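Local coordinates for protein hydroxyethylphosphonate dioxygenase (Streptomyces albus, PDB 6B9R) that probably cleaves the carbon-carbon bond of 2-hydroxyethylphosphonate with iron and dioxygen, giving hydroxymethylphosphonate and formate, at residues S98-R103 against S128-V133; Y156-V161 against Y368-Q373; Y163-G168 against H172-N177. All coordinates share one frame; numbering follows the deposited sequence.

Contact 1. Residues S98-R103 against S128-V133; sequences SRIIER and SMLRVV. With 2HE ((2-hydroxyethyl)phosphonic acid), chain F.
I100 lays its CG2 methyl over the CD1 methyl of L130, the two atoms 4.1 Å apart and the side chains crossing at about a right angle. This single apolar touch lies toward solvent, on residues that are exposed or partly so. The second link is polar. R131 CG stands anti to the backbone N (chi1 180°), and the chain then bends at both of the next two torsions, which brings the guanidinium round to the backbone of R103. There R131 NH2 gives a hydrogen bond of 2.7 Å to R103 O, nearly along the C=O axis, although the N-H itself is bent at 142° and the oxygen lies tilted out of the guanidinium plane.

R103 sends its side chain the other way, into the pocket. Its chain is extended from CG to NE, so the guanidinium reaches far enough for R103 NH2 to hydrogen-bond O1 of the bound 2-hydroxyethylphosphonate at 2.8 Å, with the phosphonate oxygen at the edge of the group and in its plane, and the bond close to straight (164°). R131 thus grips the main chain of one of the residues that hold the ligand. R103 NH1 is tied to E144 O, which helps to fix the rotation of the flat group, while K29 and W449 of the second subunit also hydrogen-bond the ligand.

In the sheet, strand 106-113 runs between strand 99-103 and strand 123-129, so this contact reaches across that middle strand, with Y108 packed against R131.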
loop_
_atom_site.group_PDB
_atom_site.type_symbol
_atom_site.label_atom_id
_atom_site.label_comp_id
_atom_site.label_asym_id
_atom_site.label_seq_id
_atom_site.Cartn_x
_atom_site.Cartn_y
_atom_site.Cartn_z
ATOM N N SER A 98 31.588 7.286 5.323
ATOM C CA SER A 98 32.193 6.002 5.660
ATOM C C SER A 98 32.003 5.642 7.130
ATOM O O SER A 98 32.178 6.476 8.022
ATOM C CB SER A 98 33.688 6.030 5.341
ATOM O OG SER A 98 34.337 4.893 5.874
ATOM N N ARG A 99 31.664 4.373 7.370
ATOM C CA ARG A 99 31.619 3.768 8.694
ATOM C C ARG A 99 32.340 2.432 8.634
ATOM O O ARG A 99 32.052 1.606 7.762
ATOM C CB ARG A 99 30.182 3.534 9.173
ATOM C CG ARG A 99 29.482 4.747 9.719
ATOM C CD ARG A 99 28.042 4.786 9.248
ATOM N NE ARG A 99 27.991 5.063 7.819
ATOM C CZ ARG A 99 27.316 4.353 6.924
ATOM N NH1 ARG A 99 26.595 3.301 7.299
ATOM N NH2 ARG A 99 27.361 4.714 5.648
ATOM N N ILE A 100 33.271 2.217 9.553
ATOM C CA ILE A 100 33.930 0.927 9.715
ATOM C C ILE A 100 33.379 0.300 10.981
ATOM O O ILE A 100 33.352 0.944 12.035
ATOM C CB ILE A 100 35.459 1.068 9.790
ATOM C CG1 ILE A 100 36.009 1.560 8.452
ATOM C CG2 ILE A 100 36.090 -0.264 10.186
ATOM C CD1 ILE A 100 37.411 2.083 8.525
ATOM N N ILE A 101 32.917 -0.940 10.877
ATOM C CA ILE A 101 32.358 -1.662 12.010
ATOM C C ILE A 101 33.180 -2.920 12.231
ATOM O O ILE A 101 33.466 -3.661 11.283
ATOM C CB ILE A 101 30.869 -1.994 11.804
ATOM C CG1 ILE A 101 30.060 -0.695 11.725
ATOM C CG2 ILE A 101 30.358 -2.881 12.935
ATOM C CD1 ILE A 101 28.561 -0.888 11.800
ATOM N N GLU A 102 33.578 -3.138 13.481
ATOM C CA GLU A 102 34.355 -4.301 13.862
ATOM C C GLU A 102 33.423 -5.401 14.339
ATOM O O GLU A 102 32.386 -5.134 14.953
ATOM C CB GLU A 102 35.351 -3.948 14.967
ATOM C CG GLU A 102 36.197 -2.727 14.668
ATOM C CD GLU A 102 37.492 -2.718 15.460
ATOM O OE1 GLU A 102 38.448 -2.037 15.030
ATOM O OE2 GLU A 102 37.557 -3.402 16.504
ATOM N N ARG A 103 33.790 -6.638 14.035
ATOM C CA ARG A 103 33.082 -7.811 14.515
ATOM C C ARG A 103 34.106 -8.886 14.817
ATOM O O ARG A 103 35.039 -9.100 14.036
ATOM C CB ARG A 103 32.077 -8.347 13.487
ATOM C CG ARG A 103 30.919 -7.425 13.149
ATOM C CD ARG A 103 29.992 -8.129 12.175
ATOM N NE ARG A 103 28.916 -7.275 11.676
ATOM C CZ ARG A 103 27.985 -7.693 10.826
ATOM N NH1 ARG A 103 28.016 -8.950 10.389
ATOM N NH2 ARG A 103 27.030 -6.864 10.413
ATOM N N SER A 128 32.598 -2.857 1.723
ATOM C CA SER A 128 33.781 -3.653 1.433
ATOM C C SER A 128 33.940 -4.741 2.482
ATOM O O SER A 128 33.753 -4.505 3.677
ATOM C CB SER A 128 35.041 -2.790 1.385
ATOM O OG SER A 128 35.360 -2.307 2.668
ATOM N N MET A 129 34.294 -5.939 2.027
ATOM C CA MET A 129 34.573 -7.036 2.939
ATOM C C MET A 129 35.975 -6.864 3.504
ATOM O O MET A 129 36.956 -6.885 2.753
ATOM C CB MET A 129 34.436 -8.373 2.217
ATOM C CG MET A 129 33.002 -8.856 2.057
ATOM S SD MET A 129 32.027 -7.866 0.899
ATOM C CE MET A 129 31.009 -6.903 2.025
ATOM N N LEU A 130 36.075 -6.682 4.820
ATOM C CA LEU A 130 37.373 -6.517 5.462
ATOM C C LEU A 130 37.876 -7.789 6.131
ATOM O O LEU A 130 39.017 -7.806 6.603
ATOM C CB LEU A 130 37.315 -5.391 6.503
ATOM C CG LEU A 130 36.749 -4.051 6.039
ATOM C CD1 LEU A 130 36.684 -3.056 7.210
ATOM C CD2 LEU A 130 37.560 -3.502 4.873
ATOM N N ARG A 131 37.055 -8.833 6.206
ATOM C CA ARG A 131 37.446 -10.098 6.815
ATOM C C ARG A 131 37.799 -11.074 5.699
ATOM O O ARG A 131 36.982 -11.323 4.804
ATOM C CB ARG A 131 36.330 -10.656 7.701
ATOM C CG ARG A 131 36.652 -11.984 8.383
ATOM C CD ARG A 131 37.854 -11.878 9.326
ATOM N NE ARG A 131 37.730 -10.793 10.305
ATOM C CZ ARG A 131 37.030 -10.873 11.435
ATOM N NH1 ARG A 131 36.369 -11.985 11.736
ATOM N NH2 ARG A 131 36.981 -9.834 12.264
ATOM N N VAL A 132 39.003 -11.635 5.765
ATOM C CA VAL A 132 39.529 -12.532 4.739
ATOM C C VAL A 132 39.507 -13.957 5.274
ATOM O O VAL A 132 40.007 -14.218 6.375
ATOM C CB VAL A 132 40.956 -12.129 4.331
ATOM C CG1 VAL A 132 41.589 -13.213 3.471
ATOM C CG2 VAL A 132 40.940 -10.799 3.596
ATOM N N VAL A 133 38.933 -14.877 4.500
ATOM C CA VAL A 133 38.867 -16.276 4.890
ATOM C C VAL A 133 39.722 -17.102 3.932
ATOM O O VAL A 133 40.043 -16.685 2.813
ATOM C CB VAL A 133 37.427 -16.818 4.917
ATOM C CG1 VAL A 133 36.593 -16.101 5.989
ATOM C CG2 VAL A 133 36.803 -16.712 3.524
HETATM O O3 2HE F . 23.548 -6.405 6.655
HETATM P P 2HE F . 24.959 -6.328 7.117
HETATM O O1 2HE F . 25.215 -7.382 8.307
HETATM O O2 2HE F . 25.336 -4.839 7.620
HETATM C CA 2HE F . 25.960 -6.769 5.678
HETATM C CB 2HE F . 25.300 -6.133 4.458
HETATM O O4 2HE F . 24.147 -6.878 4.034
#

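Contact 2. Residues Y156-V161 against Y368-Q373; sequences YFVGPV and YVLGEQ
L370 and Y156 meet where two antiparallel sheets come together, an arrangement consistent with the paired cupin-type halves of this enzyme family. Y156 belongs to strand 152-158 of one sheet; L370 comes just after strand 364-369 of the other.

The contact is wholly apolar, and no hydrogen bond passes between the segments. Y156 carries its ring toward the other sheet because CG points opposite the backbone N (chi1 179°), and L370 approaches from the opposite direction. The CD1 methyl of L370 comes obliquely to the ring, 3.6 Å from Y156 CE2, and it also reaches the phenol end, 3.8 Å from Y156 OH. The other branch is shared: L370 CD2 lies 3.9 Å from Y156 CE2 and 4.3 Å from V158 CG2, so the leucine straddles two residues on the same side of the strand. That same CD2 sits at the edge of the Y368 ring, in its plane. L415 of strand 412-419 packs on both Y156 and L370.

Backbone bonds place the strand: hydrogen bonds of Y156 to L204 and of V158 to Y202 hold it beside strand 202-208. Beyond V158 the chain leaves the strand through G159, and an inverse gamma turn centred on P160 follows, in which V161 N bonds G159 O at 2.9 Å.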
loop_
_atom_site.group_PDB
_atom_site.type_symbol
_atom_site.label_atom_id
_atom_site.label_comp_id
_atom_site.label_asym_id
_atom_site.label_seq_id
_atom_site.Cartn_x
_atom_site.Cartn_y
_atom_site.Cartn_z
ATOM N N TYR A 156 24.779 -7.089 -5.276
ATOM C CA TYR A 156 25.627 -7.268 -6.448
ATOM C C TYR A 156 27.073 -7.424 -5.995
ATOM O O TYR A 156 27.552 -6.616 -5.197
ATOM C CB TYR A 156 25.498 -6.068 -7.384
ATOM C CG TYR A 156 26.365 -6.182 -8.603
ATOM C CD1 TYR A 156 25.911 -6.839 -9.731
ATOM C CD2 TYR A 156 27.643 -5.631 -8.623
ATOM C CE1 TYR A 156 26.714 -6.947 -10.862
ATOM C CE2 TYR A 156 28.449 -5.736 -9.742
ATOM C CZ TYR A 156 27.980 -6.398 -10.856
ATOM O OH TYR A 156 28.785 -6.495 -11.968
ATOM N N PHE A 157 27.767 -8.454 -6.495
ATOM C CA PHE A 157 29.097 -8.810 -6.000
ATOM C C PHE A 157 30.206 -8.305 -6.923
ATOM O O PHE A 157 30.098 -8.400 -8.147
ATOM C CB PHE A 157 29.215 -10.326 -5.837
ATOM C CG PHE A 157 28.287 -10.891 -4.803
ATOM C CD1 PHE A 157 28.652 -10.906 -3.466
ATOM C CD2 PHE A 157 27.046 -11.394 -5.162
ATOM C CE1 PHE A 157 27.802 -11.427 -2.499
ATOM C CE2 PHE A 157 26.186 -11.918 -4.211
ATOM C CZ PHE A 157 26.559 -11.930 -2.867
ATOM N N VAL A 158 31.271 -7.765 -6.327
ATOM C CA VAL A 158 32.491 -7.394 -7.043
ATOM C C VAL A 158 33.657 -8.118 -6.378
ATOM O O VAL A 158 33.895 -7.952 -5.174
ATOM C CB VAL A 158 32.737 -5.875 -7.050
ATOM C CG1 VAL A 158 34.044 -5.569 -7.789
ATOM C CG2 VAL A 158 31.552 -5.114 -7.681
ATOM N N GLY A 159 34.390 -8.911 -7.158
ATOM C CA GLY A 159 35.550 -9.593 -6.643
ATOM C C GLY A 159 35.186 -10.868 -5.913
ATOM O O GLY A 159 34.025 -11.295 -5.901
ATOM N N PRO A 160 36.186 -11.508 -5.295
ATOM C CA PRO A 160 35.991 -12.842 -4.682
ATOM C C PRO A 160 35.350 -12.768 -3.301
ATOM O O PRO A 160 35.984 -12.975 -2.261
ATOM C CB PRO A 160 37.423 -13.394 -4.645
ATOM C CG PRO A 160 38.272 -12.162 -4.457
ATOM C CD PRO A 160 37.597 -11.082 -5.267
ATOM N N VAL A 161 34.051 -12.469 -3.288
ATOM C CA VAL A 161 33.264 -12.351 -2.067
ATOM C C VAL A 161 32.578 -13.680 -1.780
ATOM O O VAL A 161 32.002 -14.298 -2.689
ATOM C CB VAL A 161 32.228 -11.219 -2.195
ATOM C CG1 VAL A 161 31.300 -11.214 -0.984
ATOM C CG2 VAL A 161 32.931 -9.859 -2.353
ATOM N N TYR A 368 24.213 3.044 -10.259
ATOM C CA TYR A 368 25.548 3.099 -9.678
ATOM C C TYR A 368 26.543 2.771 -10.783
ATOM O O TYR A 368 26.383 1.755 -11.461
ATOM C CB TYR A 368 25.692 2.114 -8.504
ATOM C CG TYR A 368 27.084 2.097 -7.905
ATOM C CD1 TYR A 368 27.427 2.963 -6.879
ATOM C CD2 TYR A 368 28.067 1.220 -8.382
ATOM C CE1 TYR A 368 28.719 2.971 -6.345
ATOM C CE2 TYR A 368 29.337 1.214 -7.850
ATOM C CZ TYR A 368 29.657 2.089 -6.826
ATOM O OH TYR A 368 30.943 2.070 -6.312
ATOM N N VAL A 369 27.548 3.620 -10.983
ATOM C CA VAL A 369 28.452 3.461 -12.123
ATOM C C VAL A 369 29.568 2.500 -11.734
ATOM O O VAL A 369 30.439 2.838 -10.929
ATOM C CB VAL A 369 29.023 4.799 -12.607
ATOM C CG1 VAL A 369 30.063 4.544 -13.705
ATOM C CG2 VAL A 369 27.910 5.678 -13.130
ATOM N N LEU A 370 29.557 1.307 -12.336
ATOM C CA LEU A 370 30.581 0.294 -12.102
ATOM C C LEU A 370 31.775 0.440 -13.025
ATOM O O LEU A 370 32.898 0.128 -12.620
ATOM C CB LEU A 370 30.004 -1.113 -12.296
ATOM C CG LEU A 370 28.956 -1.613 -11.303
ATOM C CD1 LEU A 370 28.183 -2.793 -11.875
ATOM C CD2 LEU A 370 29.613 -2.000 -9.988
ATOM N N GLY A 371 31.554 0.887 -14.256
ATOM C CA GLY A 371 32.580 0.873 -15.271
ATOM C C GLY A 371 33.644 1.915 -15.002
ATOM O O GLY A 371 33.680 2.577 -13.964
ATOM N N GLU A 372 34.540 2.052 -15.979
ATOM C CA GLU A 372 35.678 2.949 -15.868
ATOM C C GLU A 372 35.453 4.291 -16.542
ATOM O O GLU A 372 36.235 5.217 -16.309
ATOM C CB GLU A 372 36.928 2.283 -16.462
ATOM C CG GLU A 372 37.266 0.947 -15.826
ATOM N N GLN A 373 34.411 4.421 -17.373
ATOM C CA GLN A 373 34.124 5.689 -18.025
ATOM C C GLN A 373 32.905 6.347 -17.391
ATOM O O GLN A 373 32.010 5.657 -16.897
ATOM C CB GLN A 373 33.859 5.504 -19.525
ATOM C CG GLN A 373 34.890 4.633 -20.229
ATOM C CD GLN A 373 36.283 5.215 -20.138
ATOM O OE1 GLN A 373 36.501 6.389 -20.448
ATOM N NE2 GLN A 373 37.236 4.400 -19.701
#

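Contact 3. Residues Y163-G168 against H172-N177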
loop_
_atom_site.group_PDB
_atom_site.type_symbol
_atom_site.label_atom_id
_atom_site.label_comp_id
_atom_site.label_asym_id
_atom_site.label_seq_id
_atom_site.Cartn_x
_atom_site.Cartn_y
_atom_site.Cartn_z
ATOM N N TYR A 163 29.431 -15.390 0.148
ATOM C CA TYR A 163 28.098 -15.075 0.645
ATOM C C TYR A 163 27.653 -16.178 1.600
ATOM O O TYR A 163 27.632 -17.356 1.229
ATOM C CB TYR A 163 27.103 -14.935 -0.503
ATOM C CG TYR A 163 25.704 -14.579 -0.053
ATOM C CD1 TYR A 163 25.485 -13.466 0.743
ATOM C CD2 TYR A 163 24.608 -15.352 -0.416
ATOM C CE1 TYR A 163 24.218 -13.124 1.165
ATOM C CE2 TYR A 163 23.324 -15.016 0.024
ATOM C CZ TYR A 163 23.145 -13.904 0.801
ATOM O OH TYR A 163 21.882 -13.564 1.227
ATOM N N TYR A 164 27.310 -15.796 2.823
ATOM C CA TYR A 164 26.846 -16.725 3.845
ATOM C C TYR A 164 25.391 -16.429 4.163
ATOM O O TYR A 164 24.999 -15.265 4.268
ATOM C CB TYR A 164 27.688 -16.602 5.116
ATOM C CG TYR A 164 29.167 -16.765 4.879
ATOM C CD1 TYR A 164 29.936 -15.708 4.410
ATOM C CD2 TYR A 164 29.796 -17.978 5.127
ATOM C CE1 TYR A 164 31.290 -15.857 4.182
ATOM C CE2 TYR A 164 31.148 -18.141 4.903
ATOM C CZ TYR A 164 31.890 -17.076 4.438
ATOM O OH TYR A 164 33.235 -17.232 4.219
ATOM N N PHE A 165 24.582 -17.477 4.308
ATOM C CA PHE A 165 23.166 -17.246 4.546
ATOM C C PHE A 165 22.573 -18.388 5.355
ATOM O O PHE A 165 23.015 -19.537 5.253
ATOM C CB PHE A 165 22.398 -17.042 3.233
ATOM C CG PHE A 165 22.593 -18.132 2.215
ATOM C CD1 PHE A 165 23.701 -18.133 1.385
ATOM C CD2 PHE A 165 21.636 -19.120 2.045
ATOM C CE1 PHE A 165 23.866 -19.117 0.422
ATOM C CE2 PHE A 165 21.788 -20.094 1.087
ATOM C CZ PHE A 165 22.911 -20.098 0.275
ATOM N N ARG A 166 21.564 -18.047 6.170
ATOM C CA ARG A 166 20.955 -18.973 7.119
ATOM C C ARG A 166 19.446 -19.020 6.929
ATOM O O ARG A 166 18.810 -18.008 6.615
ATOM C CB ARG A 166 21.266 -18.579 8.575
ATOM C CG ARG A 166 22.532 -19.185 9.122
ATOM C CD ARG A 166 22.880 -18.567 10.464
ATOM N NE ARG A 166 24.155 -19.050 10.975
ATOM C CZ ARG A 166 24.801 -18.501 11.997
ATOM N NH1 ARG A 166 24.296 -17.436 12.615
ATOM N NH2 ARG A 166 25.957 -19.010 12.397
ATOM N N SER A 167 18.881 -20.206 7.133
ATOM C CA SER A 167 17.446 -20.424 7.012
ATOM C C SER A 167 17.136 -21.749 7.683
ATOM O O SER A 167 17.850 -22.730 7.460
ATOM C CB SER A 167 17.012 -20.441 5.538
ATOM O OG SER A 167 15.633 -20.736 5.397
ATOM N N GLY A 168 16.096 -21.770 8.510
ATOM C CA GLY A 168 15.684 -22.991 9.182
ATOM C C GLY A 168 16.797 -23.742 9.884
ATOM O O GLY A 168 16.818 -24.978 9.872
ATOM N N HIS A 172 24.737 -21.746 5.226
ATOM C CA HIS A 172 25.257 -22.020 3.897
ATOM C C HIS A 172 26.318 -20.991 3.537
ATOM O O HIS A 172 26.303 -19.857 4.030
ATOM C CB HIS A 172 24.158 -21.977 2.829
ATOM C CG HIS A 172 22.936 -22.765 3.172
ATOM N ND1 HIS A 172 22.660 -23.993 2.610
ATOM C CD2 HIS A 172 21.902 -22.493 4.004
ATOM C CE1 HIS A 172 21.518 -24.450 3.091
ATOM N NE2 HIS A 172 21.035 -23.558 3.937
ATOM N N CYS A 173 27.227 -21.391 2.656
ATOM C CA CYS A 173 28.203 -20.488 2.059
ATOM C C CYS A 173 28.259 -20.746 0.561
ATOM O O CYS A 173 28.555 -21.867 0.131
ATOM C CB CYS A 173 29.593 -20.670 2.673
ATOM S SG CYS A 173 30.874 -19.720 1.816
ATOM N N VAL A 174 27.997 -19.711 -0.230
ATOM C CA VAL A 174 28.150 -19.809 -1.680
ATOM C C VAL A 174 29.200 -18.796 -2.124
ATOM O O VAL A 174 28.989 -17.584 -1.978
ATOM C CB VAL A 174 26.808 -19.591 -2.399
ATOM C CG1 VAL A 174 27.013 -19.498 -3.891
ATOM C CG2 VAL A 174 25.837 -20.716 -2.069
ATOM N N PRO A 175 30.339 -19.235 -2.655
ATOM C CA PRO A 175 31.324 -18.280 -3.184
ATOM C C PRO A 175 30.796 -17.578 -4.427
ATOM O O PRO A 175 30.177 -18.192 -5.297
ATOM C CB PRO A 175 32.540 -19.159 -3.520
ATOM C CG PRO A 175 32.278 -20.488 -2.856
ATOM C CD PRO A 175 30.793 -20.631 -2.781
ATOM N N MET A 176 31.063 -16.281 -4.509
ATOM C CA MET A 176 30.630 -15.430 -5.605
ATOM C C MET A 176 31.836 -14.804 -6.287
ATOM O O MET A 176 32.957 -14.835 -5.778
ATOM C CB MET A 176 29.713 -14.309 -5.095
ATOM C CG MET A 176 28.602 -14.794 -4.245
ATOM S SD MET A 176 27.331 -15.521 -5.287
ATOM C CE MET A 176 26.149 -15.962 -4.003
ATOM N N ASN A 177 31.581 -14.190 -7.440
ATOM C CA ASN A 177 32.573 -13.325 -8.059
ATOM C C ASN A 177 31.848 -12.206 -8.788
ATOM O O ASN A 177 30.621 -12.107 -8.743
ATOM C CB ASN A 177 33.498 -14.098 -8.991
ATOM C CG ASN A 177 34.944 -13.667 -8.842
ATOM O OD1 ASN A 177 35.245 -12.468 -8.751
ATOM N ND2 ASN A 177 35.842 -14.638 -8.780
#
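F165 packs its ring on H172 and V174 of the neighbouring strand. From CB, CG turns into the narrow position flanked by N and C (chi1 53°), and the ring leans over the partner strand. On one rim F165 CD2 faces H172 CD2 at 3.9 Å, and F165 CE2 lies 3.6 Å from H172 CG. At the tip, F165 CZ has H172 CB 3.4 Å away, the methylene standing over the ring face in a CH-pi contact. On the other rim F165 CE1 takes V174 CG2 at 3.6 Å, the methyl at the edge of the phenyl ring, in its plane. The imidazole of H172 runs nearly parallel to the phenyl (9°) but is slid so far aside that the rings barely overlap. With an alanine here, H172 CB and V174 CG2 would lose the ring they lean on, and the imidazole would probably be freer to turn.

Y163 leaves the sheet on the same side as F165, and Y163 CB is 3.8 Å from M176 CE. On the other side of the sheet, C173 SG comes obliquely to the Y164 ring, 3.5 Å from Y164 CE2, a sulfur-aromatic contact; Y164 OH is hydrogen-bonded to T193 OG1.

Between the two strands run paired backbone hydrogen bonds: Y163 with V174, and F165 with H172, where H172 N reaches F165 O at 2.8 Å. Y164 and C173 form the non-hydrogen-bonded pair between them. This is an antiparallel beta hairpin, whose strand 161-167 also pairs with strand 190-194, bearer of the iron ligand H190.

Overall arrangement
The three contacts lie about 17 to 20 Å apart, centre to centre, yet each touches the other two. Between contacts 1 and 2, M129 SD packs on V161 CG1 at 3.9 Å; between contacts 1 and 3, V133 CG2 meets Y164 OH at 3.7 Å. Contact 3 is nested in the chain loop that contact 2 closes, and a probable hydrogen bond of 2.9 Å from M176 N to V161 O joins them. Contact 1 supplies R103, which hydrogen-bonds the ligand. The Y163 side chain in contact 3 comes within about 7 Å of both iron and ligand, whereas the Y156 side chain in contact 2 stays about 12 Å from the ligand, at the junction of the sheets.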